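Local coordinates for protein putative oxidoreductase (Bacteroides fragilis NCTC 9343, PDB 3EOF) that binds flavin mononucleotide at the interface of two subunits and is probably an oxidoreductase of the nitroreductase family, at residues A35-G39 and G40-Y44; D80-R83 and F84-C88; D27-E30 and T31-R34; Y97-L100 and M101-L104; N137-M140 and I141-L145. One frame throughout, in Å; residues are numbered along the deposited sequence. Where two conformers were deposited one is given.

Contact 1 (A35-G39 and G40-Y44). With FMN (flavin mononucleotide), chain D.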
# COMPACT_ATOMS: atom_id res chain seq x y z
N ALA A 35 -1.06 -7.49 -9.40
CA ALA A 35 -0.12 -6.68 -8.61
C ALA A 35 0.81 -7.66 -7.92
O ALA A 35 0.46 -8.84 -7.67
CB ALA A 35 -0.88 -5.82 -7.55
N SER A 36 2.01 -7.19 -7.61
CA SER A 36 3.00 -8.01 -6.92
C SER A 36 2.39 -8.42 -5.64
O SER A 36 1.62 -7.64 -5.03
CB SER A 36 4.26 -7.23 -6.66
OG SER A 36 4.84 -6.89 -7.87
N THR A 37 2.70 -9.64 -5.24
CA THR A 37 2.20 -10.20 -3.99
C THR A 37 3.28 -11.06 -3.36
O THR A 37 3.94 -11.79 -4.05
CB THR A 37 0.92 -11.05 -4.21
OG1 THR A 37 0.67 -11.80 -3.04
CG2 THR A 37 1.08 -11.98 -5.41
N MSE A 38 3.45 -10.94 -2.04
CA MSE A 38 4.49 -11.65 -1.30
C MSE A 38 4.31 -13.12 -1.43
O MSE A 38 3.25 -13.65 -1.06
CB MSE A 38 4.45 -11.32 0.18
CG MSE A 38 5.60 -11.92 0.93
SE MSE A 38 5.35 -11.49 2.84
CE MSE A 38 4.55 -13.17 3.37
N GLY A 39 5.36 -13.77 -1.91
CA GLY A 39 5.37 -15.20 -2.16
C GLY A 39 4.34 -15.69 -3.15
O GLY A 39 4.15 -16.89 -3.28
N GLY A 40 3.71 -14.78 -3.88
CA GLY A 40 2.65 -15.13 -4.80
C GLY A 40 1.42 -15.60 -4.04
O GLY A 40 0.54 -16.26 -4.60
N MSE A 41 1.32 -15.18 -2.79
CA MSE A 41 0.31 -15.68 -1.88
C MSE A 41 -1.03 -15.02 -1.95
O MSE A 41 -2.01 -15.63 -1.57
CB MSE A 41 0.82 -15.57 -0.45
CG MSE A 41 2.06 -16.39 -0.20
SE MSE A 41 2.92 -15.87 1.42
CE MSE A 41 1.96 -16.92 2.71
N GLN A 42 -1.07 -13.78 -2.42
CA GLN A 42 -2.30 -12.98 -2.52
C GLN A 42 -2.96 -12.86 -1.18
O GLN A 42 -4.00 -13.44 -0.94
CB GLN A 42 -3.30 -13.56 -3.53
CG GLN A 42 -2.71 -13.65 -4.89
CD GLN A 42 -3.72 -14.03 -5.91
OE1 GLN A 42 -3.77 -15.20 -6.32
NE2 GLN A 42 -4.53 -13.06 -6.37
N LEU A 43 -2.38 -12.03 -0.33
CA LEU A 43 -2.86 -11.90 1.05
C LEU A 43 -3.96 -10.85 1.29
O LEU A 43 -3.87 -10.00 2.22
CB LEU A 43 -1.64 -11.60 1.93
CG LEU A 43 -0.49 -12.60 1.85
CD1 LEU A 43 0.78 -12.01 2.51
CD2 LEU A 43 -0.89 -13.91 2.45
N TYR A 44 -5.02 -10.98 0.50
CA TYR A 44 -6.10 -10.03 0.51
C TYR A 44 -7.39 -10.65 0.04
O TYR A 44 -7.40 -11.70 -0.62
CB TYR A 44 -5.77 -8.85 -0.44
CG TYR A 44 -5.23 -9.28 -1.80
CD1 TYR A 44 -6.08 -9.66 -2.82
CD2 TYR A 44 -3.87 -9.36 -2.05
CE1 TYR A 44 -5.60 -10.07 -4.06
CE2 TYR A 44 -3.38 -9.79 -3.30
CZ TYR A 44 -4.26 -10.12 -4.29
OH TYR A 44 -3.83 -10.51 -5.53
N1 FMN D . 10.37 -10.87 -4.80
C2 FMN D . 11.67 -11.27 -4.50
O2 FMN D . 12.38 -11.89 -5.31
N3 FMN D . 12.20 -11.01 -3.25
C4 FMN D . 11.48 -10.32 -2.27
O4 FMN D . 12.17 -9.75 -1.40
C4A FMN D . 10.15 -9.92 -2.56
N5 FMN D . 9.37 -9.23 -1.61
C5A FMN D . 8.07 -8.80 -1.92
C6 FMN D . 7.31 -8.11 -0.96
C7 FMN D . 6.01 -7.65 -1.23
C7M FMN D . 5.59 -6.35 -0.56
C8 FMN D . 5.47 -7.93 -2.49
C8M FMN D . 4.28 -7.15 -2.93
C9 FMN D . 6.20 -8.62 -3.45
C9A FMN D . 7.52 -9.07 -3.20
N10 FMN D . 8.31 -9.76 -4.15
C10 FMN D . 9.60 -10.19 -3.84
C1' FMN D . 7.76 -10.16 -5.49
C2' FMN D . 6.83 -11.35 -5.29
O2' FMN D . 7.55 -12.48 -4.84
C3' FMN D . 6.08 -11.58 -6.61
O3' FMN D . 5.20 -10.49 -6.84
C4' FMN D . 5.30 -12.90 -6.65
O4' FMN D . 6.19 -13.97 -6.92
C5' FMN D . 4.27 -12.90 -7.76
O5' FMN D . 5.00 -12.71 -8.95
P FMN D . 4.61 -11.62 -10.10
O1P FMN D . 3.18 -11.86 -10.54
O2P FMN D . 5.51 -11.88 -11.29
O3P FMN D . 4.80 -10.23 -9.51
O HOH W 1 -1.64 -9.31 -6.06

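Contact 2 (D80-R83 and F84-C88)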
# COMPACT_ATOMS: atom_id res chain seq x y z
N ASP A 80 -5.74 -10.34 4.27
CA ASP A 80 -6.35 -11.66 4.51
C ASP A 80 -5.27 -12.73 4.54
O ASP A 80 -4.69 -13.08 3.50
CB ASP A 80 -7.38 -11.94 3.41
CG ASP A 80 -8.16 -13.23 3.59
OD1 ASP A 80 -7.64 -14.18 4.17
OD2 ASP A 80 -9.31 -13.30 3.09
N PHE A 81 -4.98 -13.19 5.74
CA PHE A 81 -4.13 -14.37 5.95
C PHE A 81 -4.99 -15.60 6.25
O PHE A 81 -4.48 -16.73 6.27
CB PHE A 81 -3.07 -14.16 7.07
CG PHE A 81 -1.68 -14.11 6.54
CD1 PHE A 81 -1.10 -15.28 6.05
CD2 PHE A 81 -0.93 -12.97 6.57
CE1 PHE A 81 0.20 -15.29 5.58
CE2 PHE A 81 0.36 -12.97 6.12
CZ PHE A 81 0.93 -14.13 5.61
N ARG A 82 -6.30 -15.39 6.39
CA ARG A 82 -7.22 -16.45 6.71
C ARG A 82 -7.30 -17.49 5.60
O ARG A 82 -7.26 -18.70 5.87
CB ARG A 82 -8.62 -15.90 6.94
CG ARG A 82 -9.61 -17.01 7.32
CD ARG A 82 -10.90 -16.42 7.74
NE ARG A 82 -11.76 -17.43 8.33
CZ ARG A 82 -11.79 -17.74 9.62
NH1 ARG A 82 -10.99 -17.13 10.49
NH2 ARG A 82 -12.61 -18.68 10.04
N ARG A 83 -7.51 -17.03 4.38
CA ARG A 83 -7.57 -17.96 3.26
C ARG A 83 -6.29 -18.82 3.21
O ARG A 83 -6.37 -20.06 3.10
CB ARG A 83 -7.83 -17.23 1.95
CG ARG A 83 -7.91 -18.16 0.73
CD ARG A 83 -8.30 -17.38 -0.49
NE ARG A 83 -7.38 -16.30 -0.64
CZ ARG A 83 -7.62 -14.99 -0.52
NH1 ARG A 83 -8.82 -14.46 -0.40
NH2 ARG A 83 -6.59 -14.19 -0.65
N PHE A 84 -5.13 -18.20 3.30
CA PHE A 84 -3.89 -18.98 3.30
C PHE A 84 -3.80 -19.94 4.49
O PHE A 84 -3.38 -21.06 4.33
CB PHE A 84 -2.64 -18.09 3.29
CG PHE A 84 -1.40 -18.86 2.98
CD1 PHE A 84 -1.21 -19.37 1.70
CD2 PHE A 84 -0.47 -19.14 3.97
CE1 PHE A 84 -0.09 -20.13 1.38
CE2 PHE A 84 0.66 -19.88 3.67
CZ PHE A 84 0.85 -20.40 2.37
N CYS A 85 -4.20 -19.53 5.70
CA CYS A 85 -4.11 -20.43 6.82
C CYS A 85 -5.05 -21.58 6.69
O CYS A 85 -4.74 -22.65 7.18
CB CYS A 85 -4.35 -19.73 8.15
SG CYS A 85 -3.04 -18.56 8.47
N LYS A 86 -6.22 -21.36 6.08
CA LYS A 86 -7.19 -22.43 5.89
C LYS A 86 -6.55 -23.41 4.90
O LYS A 86 -6.65 -24.59 5.05
CB LYS A 86 -8.57 -21.88 5.47
CG LYS A 86 -9.52 -21.59 6.68
CD LYS A 86 -10.90 -20.99 6.26
CE LYS A 86 -12.04 -21.57 7.06
NZ LYS A 86 -11.87 -21.59 8.53
N TYR A 87 -5.86 -22.88 3.90
CA TYR A 87 -5.13 -23.71 2.93
C TYR A 87 -4.07 -24.56 3.67
O TYR A 87 -3.96 -25.74 3.44
CB TYR A 87 -4.49 -22.82 1.89
CG TYR A 87 -3.66 -23.52 0.81
CD1 TYR A 87 -4.06 -24.72 0.27
CD2 TYR A 87 -2.52 -22.90 0.28
CE1 TYR A 87 -3.31 -25.35 -0.75
CE2 TYR A 87 -1.75 -23.54 -0.74
CZ TYR A 87 -2.16 -24.74 -1.25
OH TYR A 87 -1.43 -25.39 -2.27
N CYS A 88 -3.35 -23.93 4.61
CA CYS A 88 -2.33 -24.63 5.42
C CYS A 88 -2.98 -25.79 6.18
O CYS A 88 -2.52 -26.92 6.14
CB CYS A 88 -1.66 -23.66 6.41
SG CYS A 88 -0.56 -22.44 5.63
O HOH W 2 -4.62 -15.52 2.16

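Contact 3 (D27-E30 and T31-R34)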
# COMPACT_ATOMS: atom_id res chain seq x y z
N ASP A 27 -13.34 -7.61 -14.20
CA ASP A 27 -12.16 -7.57 -15.08
C ASP A 27 -11.08 -6.67 -14.47
O ASP A 27 -9.92 -7.03 -14.44
CB ASP A 27 -12.55 -7.10 -16.48
CG ASP A 27 -11.51 -7.47 -17.56
OD1 ASP A 27 -10.69 -8.40 -17.37
OD2 ASP A 27 -11.56 -6.83 -18.64
N LEU A 28 -11.48 -5.50 -13.96
CA LEU A 28 -10.59 -4.58 -13.28
C LEU A 28 -9.99 -5.24 -12.05
O LEU A 28 -8.81 -5.18 -11.87
CB LEU A 28 -11.36 -3.31 -12.84
CG LEU A 28 -11.84 -2.38 -13.96
CD1 LEU A 28 -12.76 -1.30 -13.35
CD2 LEU A 28 -10.66 -1.80 -14.68
N LEU A 29 -10.81 -5.87 -11.21
CA LEU A 29 -10.30 -6.59 -10.04
C LEU A 29 -9.37 -7.75 -10.45
O LEU A 29 -8.25 -7.80 -9.98
CB LEU A 29 -11.45 -7.03 -9.13
CG LEU A 29 -12.20 -5.94 -8.36
CD1 LEU A 29 -13.54 -6.43 -7.93
CD2 LEU A 29 -11.39 -5.42 -7.16
N GLU A 30 -9.77 -8.60 -11.39
CA GLU A 30 -8.93 -9.70 -11.79
C GLU A 30 -7.56 -9.20 -12.22
O GLU A 30 -6.54 -9.81 -11.89
CB GLU A 30 -9.57 -10.52 -12.91
CG GLU A 30 -8.79 -11.78 -13.22
CD GLU A 30 -9.41 -12.64 -14.30
OE1 GLU A 30 -10.47 -12.29 -14.86
OE2 GLU A 30 -8.84 -13.70 -14.57
N THR A 31 -7.54 -8.11 -12.98
CA THR A 31 -6.29 -7.49 -13.44
C THR A 31 -5.56 -6.87 -12.25
O THR A 31 -4.37 -7.02 -12.10
CB THR A 31 -6.50 -6.47 -14.59
OG1 THR A 31 -7.27 -7.04 -15.66
CG2 THR A 31 -5.17 -6.04 -15.15
N SER A 32 -6.26 -6.20 -11.36
CA SER A 32 -5.57 -5.63 -10.22
C SER A 32 -4.82 -6.70 -9.44
O SER A 32 -3.73 -6.45 -8.92
CB SER A 32 -6.52 -4.86 -9.32
OG SER A 32 -7.32 -5.73 -8.54
N PHE A 33 -5.36 -7.92 -9.41
CA PHE A 33 -4.77 -9.01 -8.64
C PHE A 33 -3.45 -9.48 -9.23
O PHE A 33 -2.75 -10.24 -8.59
CB PHE A 33 -5.72 -10.19 -8.42
CG PHE A 33 -7.05 -9.85 -7.80
CD1 PHE A 33 -7.22 -8.75 -7.00
CD2 PHE A 33 -8.15 -10.69 -8.02
CE1 PHE A 33 -8.45 -8.47 -6.41
CE2 PHE A 33 -9.36 -10.40 -7.47
CZ PHE A 33 -9.52 -9.28 -6.67
N ARG A 34 -3.11 -9.01 -10.42
CA ARG A 34 -1.78 -9.23 -11.00
C ARG A 34 -0.69 -8.37 -10.33
O ARG A 34 0.47 -8.50 -10.68
CB ARG A 34 -1.80 -9.00 -12.53
CG ARG A 34 -2.46 -10.13 -13.27
CD ARG A 34 -1.53 -11.27 -13.15
NE ARG A 34 -2.04 -12.54 -13.62
CZ ARG A 34 -1.32 -13.65 -13.53
NH1 ARG A 34 -0.08 -13.62 -13.00
NH2 ARG A 34 -1.84 -14.80 -13.95

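Contact 4 (Y97-L100 and M101-L104)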
# COMPACT_ATOMS: atom_id res chain seq x y z
N TYR A 97 1.03 -16.88 11.21
CA TYR A 97 0.72 -15.57 10.65
C TYR A 97 -0.17 -14.67 11.51
O TYR A 97 -0.55 -13.61 11.09
CB TYR A 97 0.15 -15.76 9.26
CG TYR A 97 1.09 -16.66 8.41
CD1 TYR A 97 2.34 -16.21 8.03
CD2 TYR A 97 0.68 -17.91 7.97
CE1 TYR A 97 3.21 -17.01 7.24
CE2 TYR A 97 1.54 -18.74 7.16
CZ TYR A 97 2.81 -18.28 6.84
OH TYR A 97 3.65 -19.05 6.06
N GLY A 98 -0.38 -15.07 12.75
CA GLY A 98 -1.18 -14.28 13.66
C GLY A 98 -0.29 -13.34 14.43
O GLY A 98 -0.28 -13.34 15.67
N ASN A 99 0.40 -12.50 13.66
CA ASN A 99 1.36 -11.56 14.22
C ASN A 99 1.42 -10.27 13.40
O ASN A 99 0.88 -10.19 12.31
CB ASN A 99 2.70 -12.24 14.38
CG ASN A 99 3.08 -12.99 13.17
OD1 ASN A 99 3.35 -12.38 12.14
ND2 ASN A 99 3.08 -14.31 13.26
N LEU A 100 1.98 -9.23 14.00
CA LEU A 100 2.02 -7.91 13.37
C LEU A 100 2.75 -7.90 12.04
O LEU A 100 2.33 -7.24 11.09
CB LEU A 100 2.64 -6.90 14.33
CG LEU A 100 2.75 -5.45 13.85
CD1 LEU A 100 1.35 -4.91 13.61
CD2 LEU A 100 3.53 -4.63 14.86
N MSE A 101 3.86 -8.61 11.98
CA MSE A 101 4.66 -8.68 10.76
C MSE A 101 3.84 -9.16 9.60
O MSE A 101 3.89 -8.59 8.53
CB MSE A 101 5.82 -9.63 10.94
CG MSE A 101 6.74 -9.74 9.72
SE MSE A 101 7.71 -8.00 9.26
CE MSE A 101 8.86 -8.80 7.85
N SER A 102 3.08 -10.23 9.84
CA SER A 102 2.24 -10.87 8.83
C SER A 102 1.11 -9.95 8.47
O SER A 102 0.72 -9.88 7.32
CB SER A 102 1.73 -12.22 9.34
OG SER A 102 2.80 -13.13 9.53
N PHE A 103 0.55 -9.24 9.47
CA PHE A 103 -0.47 -8.24 9.19
C PHE A 103 0.05 -7.16 8.28
O PHE A 103 -0.61 -6.77 7.32
CB PHE A 103 -1.02 -7.57 10.50
CG PHE A 103 -1.77 -6.29 10.21
CD1 PHE A 103 -3.05 -6.32 9.64
CD2 PHE A 103 -1.15 -5.05 10.39
CE1 PHE A 103 -3.72 -5.14 9.29
CE2 PHE A 103 -1.82 -3.86 10.08
CZ PHE A 103 -3.11 -3.91 9.53
N LEU A 104 1.24 -6.66 8.55
CA LEU A 104 1.82 -5.65 7.69
C LEU A 104 2.11 -6.21 6.29
O LEU A 104 1.91 -5.51 5.30
CB LEU A 104 3.08 -5.04 8.30
CG LEU A 104 3.76 -3.96 7.46
CD1 LEU A 104 2.85 -2.79 7.15
CD2 LEU A 104 5.10 -3.51 8.15

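Contact 5 (N137-M140 and I141-L145)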
# COMPACT_ATOMS: atom_id res chain seq x y z
N ASN A 137 -12.59 3.14 11.91
CA ASN A 137 -13.68 2.25 12.33
C ASN A 137 -13.59 0.84 11.81
O ASN A 137 -14.59 0.31 11.32
CB ASN A 137 -15.00 2.85 11.91
CG ASN A 137 -15.48 3.93 12.85
OD1 ASN A 137 -15.44 3.78 14.07
ND2 ASN A 137 -16.00 5.01 12.27
N PRO A 138 -12.43 0.19 11.99
CA PRO A 138 -12.31 -1.15 11.47
C PRO A 138 -13.27 -2.11 12.17
O PRO A 138 -13.83 -2.97 11.52
CB PRO A 138 -10.82 -1.51 11.74
CG PRO A 138 -10.46 -0.66 12.95
CD PRO A 138 -11.19 0.62 12.68
N GLN A 139 -13.50 -1.97 13.46
CA GLN A 139 -14.43 -2.91 14.06
C GLN A 139 -15.80 -2.91 13.40
O GLN A 139 -16.36 -3.96 13.19
CB GLN A 139 -14.57 -2.69 15.56
CG GLN A 139 -15.34 -3.87 16.26
CD GLN A 139 -14.61 -5.20 16.10
OE1 GLN A 139 -13.45 -5.30 16.46
NE2 GLN A 139 -15.29 -6.23 15.55
N MSE A 140 -16.32 -1.73 13.06
CA MSE A 140 -17.65 -1.59 12.45
C MSE A 140 -17.67 -2.20 11.07
O MSE A 140 -18.66 -2.75 10.65
CB MSE A 140 -18.03 -0.13 12.34
CG MSE A 140 -18.33 0.55 13.69
SE MSE A 140 -18.75 2.45 13.48
CE MSE A 140 -20.37 2.32 12.70
N ILE A 141 -16.60 -2.07 10.36
CA ILE A 141 -16.50 -2.65 9.02
C ILE A 141 -16.39 -4.15 9.23
O ILE A 141 -17.02 -4.91 8.52
CB ILE A 141 -15.29 -2.07 8.29
CG1 ILE A 141 -15.53 -0.58 8.08
CG2 ILE A 141 -15.07 -2.74 6.93
CD1 ILE A 141 -14.34 0.20 7.60
N ILE A 142 -15.61 -4.59 10.23
CA ILE A 142 -15.51 -6.02 10.52
C ILE A 142 -16.89 -6.64 10.80
O ILE A 142 -17.20 -7.70 10.27
CB ILE A 142 -14.54 -6.30 11.66
CG1 ILE A 142 -13.10 -6.07 11.16
CG2 ILE A 142 -14.75 -7.73 12.19
CD1 ILE A 142 -12.13 -5.78 12.30
N ASP A 143 -17.67 -5.99 11.66
CA ASP A 143 -18.97 -6.45 11.99
C ASP A 143 -19.87 -6.40 10.75
O ASP A 143 -20.61 -7.35 10.46
CB ASP A 143 -19.58 -5.56 13.10
CG ASP A 143 -18.82 -5.62 14.40
OD1 ASP A 143 -18.05 -6.58 14.62
OD2 ASP A 143 -19.01 -4.71 15.25
N ALA A 144 -19.78 -5.32 9.98
CA ALA A 144 -20.68 -5.14 8.83
C ALA A 144 -20.48 -6.18 7.74
O ALA A 144 -21.47 -6.73 7.23
CB ALA A 144 -20.57 -3.72 8.25
N LEU A 145 -19.21 -6.48 7.45
CA LEU A 145 -18.85 -7.38 6.36
C LEU A 145 -18.56 -8.79 6.84
O LEU A 145 -18.19 -9.66 6.04
CB LEU A 145 -17.67 -6.82 5.57
CG LEU A 145 -17.83 -5.36 5.12
CD1 LEU A 145 -16.64 -4.91 4.35
CD2 LEU A 145 -19.14 -5.18 4.32

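Contact 1 (A35-G39 and G40-Y44)
With chi1 at 167°, T37 sets OG1 anti to its own N and facing Q42, while M38, likewise extended at chi1 (-174°), runs alongside M41. T37 OG1 accepts from Q42 N at 2.7 Å and is also hydrogen-bonded to D109, so the hydroxyl ties the two limbs of the loop to helix 100-123. CG2 of T37 lies 3.6 Å from G40 CA, under the bend. Two backbone bonds close that bend: G40 N to T37 O and M41 N to M38 O, both 3.0 Å, each donor standing well above the carbonyl plane. The chain turns through G39 and G40, both at positive phi. The selenomethionine side chains of M38 and M41 point the same way, with M38 CE 3.7 Å from M41 SE and 4.0 Å from L43 CD1. T37 N donates to the ribityl O3' of FMN at 3.1 Å, and S36 to G40 line the pocket; the second subunit supplies further FMN ligands, among them R9 and R171. The Q42 amide gives NE2 to Y44 OH, nearly in its own plane, at 2.8 Å. The loop follows helix 22-32, packs on helix 100-123 through A35, M38 and Y44, and passes into strand 44-49.

Contact 2 (D80-R83 and F84-C88)
F81 and F84 meet with F84 CD2 at the edge of the F81 ring, near its plane, 4.2 Å from F81 CE1. Away from this pair, the R82 and K86 chains run side by side in the same direction. R82 is extended from CG to NE and its NH2 comes within 3.4 Å of K86 NZ in one of two lysine conformers, so this approach of like charges is uncertain; R82 NE is in any case salt-bridged to D185 of the second subunit. R83 has CG anti to N (chi1 -180°) but bends at chi3, and its NH2 reaches the carbonyl oxygen of Y44. R83 NH1 and D80 OD2 form only a long, undirected ion pair, the oxygen lying well out of the guanidinium plane; OD2 is hydrogen-bonded to S45 OG. D80 OD1 takes R83 N at 2.9 Å, almost straight (170°) and on the syn side of the carboxylate. A water accepts from F84 N and donates to D80 O, bridging the entry to the first turn. Behind these side chains C85 N, K86 N and Y87 N bond to F81 O, R82 O and R83 O. An aspartate accepting from the backbone N three residues on is a side-chain cap, here at the start of helix 82-89, where strand 73-80 ends.

Contact 3 (D27-E30 and T31-R34)
One face of the F33 ring is covered by the carbonyl oxygen of L29, 3.2 Å above the plane and over the ring centre; E30 N lies on that face too, higher and toward the rim. F33 CZ reaches L29 CB at 3.9 Å. The ring is folded back over the preceding turn because chi1 of -55° turns CG anti to the carbonyl carbon. L29 O is gripped twice: F33 N donates at 2.9 Å from nearly straight ahead of the C=O bond, and S32 OG donates at 2.7 Å in the carbonyl plane, on a lone pair. This is the last part of helix 22-32, where serine and threonine hydroxyls turn back onto carbonyls of the preceding turn as the chain leaves for the flavin-binding loop. T31, the residue before S32, does likewise with D27 O: its OG1 (2.9 Å) and its N (3.0 Å) reach that oxygen from opposite faces of the carbonyl plane. S32 N continues the helix with a bond to L28 O. S32 packs on V113 and F117 of helix 100-123, and L29 on V46 and V48 of strand 44-49. Farther along, F33 O accepts from R171 of the second subunit, and R34 NH1 donates to the carbonyl oxygen of V169 of that subunit.

Contact 4 (Y97-L100 and M101-L104)
OD1 of N99 is held by two donors from one residue: S102 OG at 2.8 Å and S102 N at 3.2 Å. The backbone N-H arrives in the plane of the side-chain carbonyl, whereas the hydroxyl comes in tilted 28° from that plane. N99 has chi1 of 47°, which sets CG between its N and carbonyl carbon and swings OD1 over the first turn. The amide's other end is fixed as well, ND2 donating to G96 O, so the rotation of the whole group is determined. S102 OG also lies at the edge of the Y97 ring, in its plane and 3.5 Å from CD1, and S102 CB sits 3.2 Å from Y97 O. N99 is the N-cap of helix 100-123, with its side chain bonded to the N-H three residues on as in a classical asparagine cap; just before it, G98 is the centre of an inverse gamma turn that brings the chain into the helix. The first backbone bonds of the helix follow at once, F103 N to N99 O at 3.0 Å and L104 N to L100 O at 2.8 Å. On another side of the turn the L100 and F103 side chains cross at an angle, L100 CD1 being 4.1 Å from F103 CD2. The F103 ring meets F152 edge-to-face, and Y97 stacks on F81. The second subunit closes over this end of the helix: S234 OG of that subunit bonds to M101 N, and its L238 packs on L100.

Contact 5 (N137-M140 and I141-L145)
The first turns of helix 138-145 carry a side-chain bridge between residues four apart, Q139 and D143. Q139 NE2 donates to D143 OD1 at 2.9 Å and 159°; the oxygen lies in the plane of the amide, but the donor comes from above the carboxylate plane, the two flat groups being turned 42° against each other. Q139 leaves with CG anti to N and bends at chi2 (61°), which swings the amide forward along the helix, toward D143. The other end of the amide, OE1, accepts from R243 NE. NE2 also rests 3.7 Å from I142 CG2, so an isoleucine methyl packs beside the bridge. Beneath it, D143 N reaches Q139 O at 2.9 Å and I142 N reaches P138 O at 2.7 Å, the latter nearly end-on to the carbonyl. I141 N bonds to N137 O at 3.3 Å. N137 occupies the N-cap position without a side-chain capping bond; its ND2 donates to A61 O instead. A144 N closes onto M140 O, and A144 CB touches that oxygen. P138 and I142 pack on V240 of helix 227-243, I141 and I142 on P153 of strand 151-160, and A144 on I57 and L58 of helix 52-58.

How the contacts relate
From the N terminus the five contacts follow in series, each a local turn, and none crosses or encloses another. Contact 3 ends helix 22-32 and runs straight into contact 1, the flavin-binding loop leading to strand 44-49; the Q42 amide packs against F33 CB. Contact 2 starts helix 82-89 at the end of strand 73-80 and joins contact 1 through the backbone bond between D80 N and L43 O. Contact 4 opens helix 100-123 and packs on contact 2 through aromatic rings. Contact 5, on helix 138-145, touches none of the other four, its nearest atoms being about 8 Å from contact 4. Contacts 1 to 4 all border the second subunit, contact 5 only at L145.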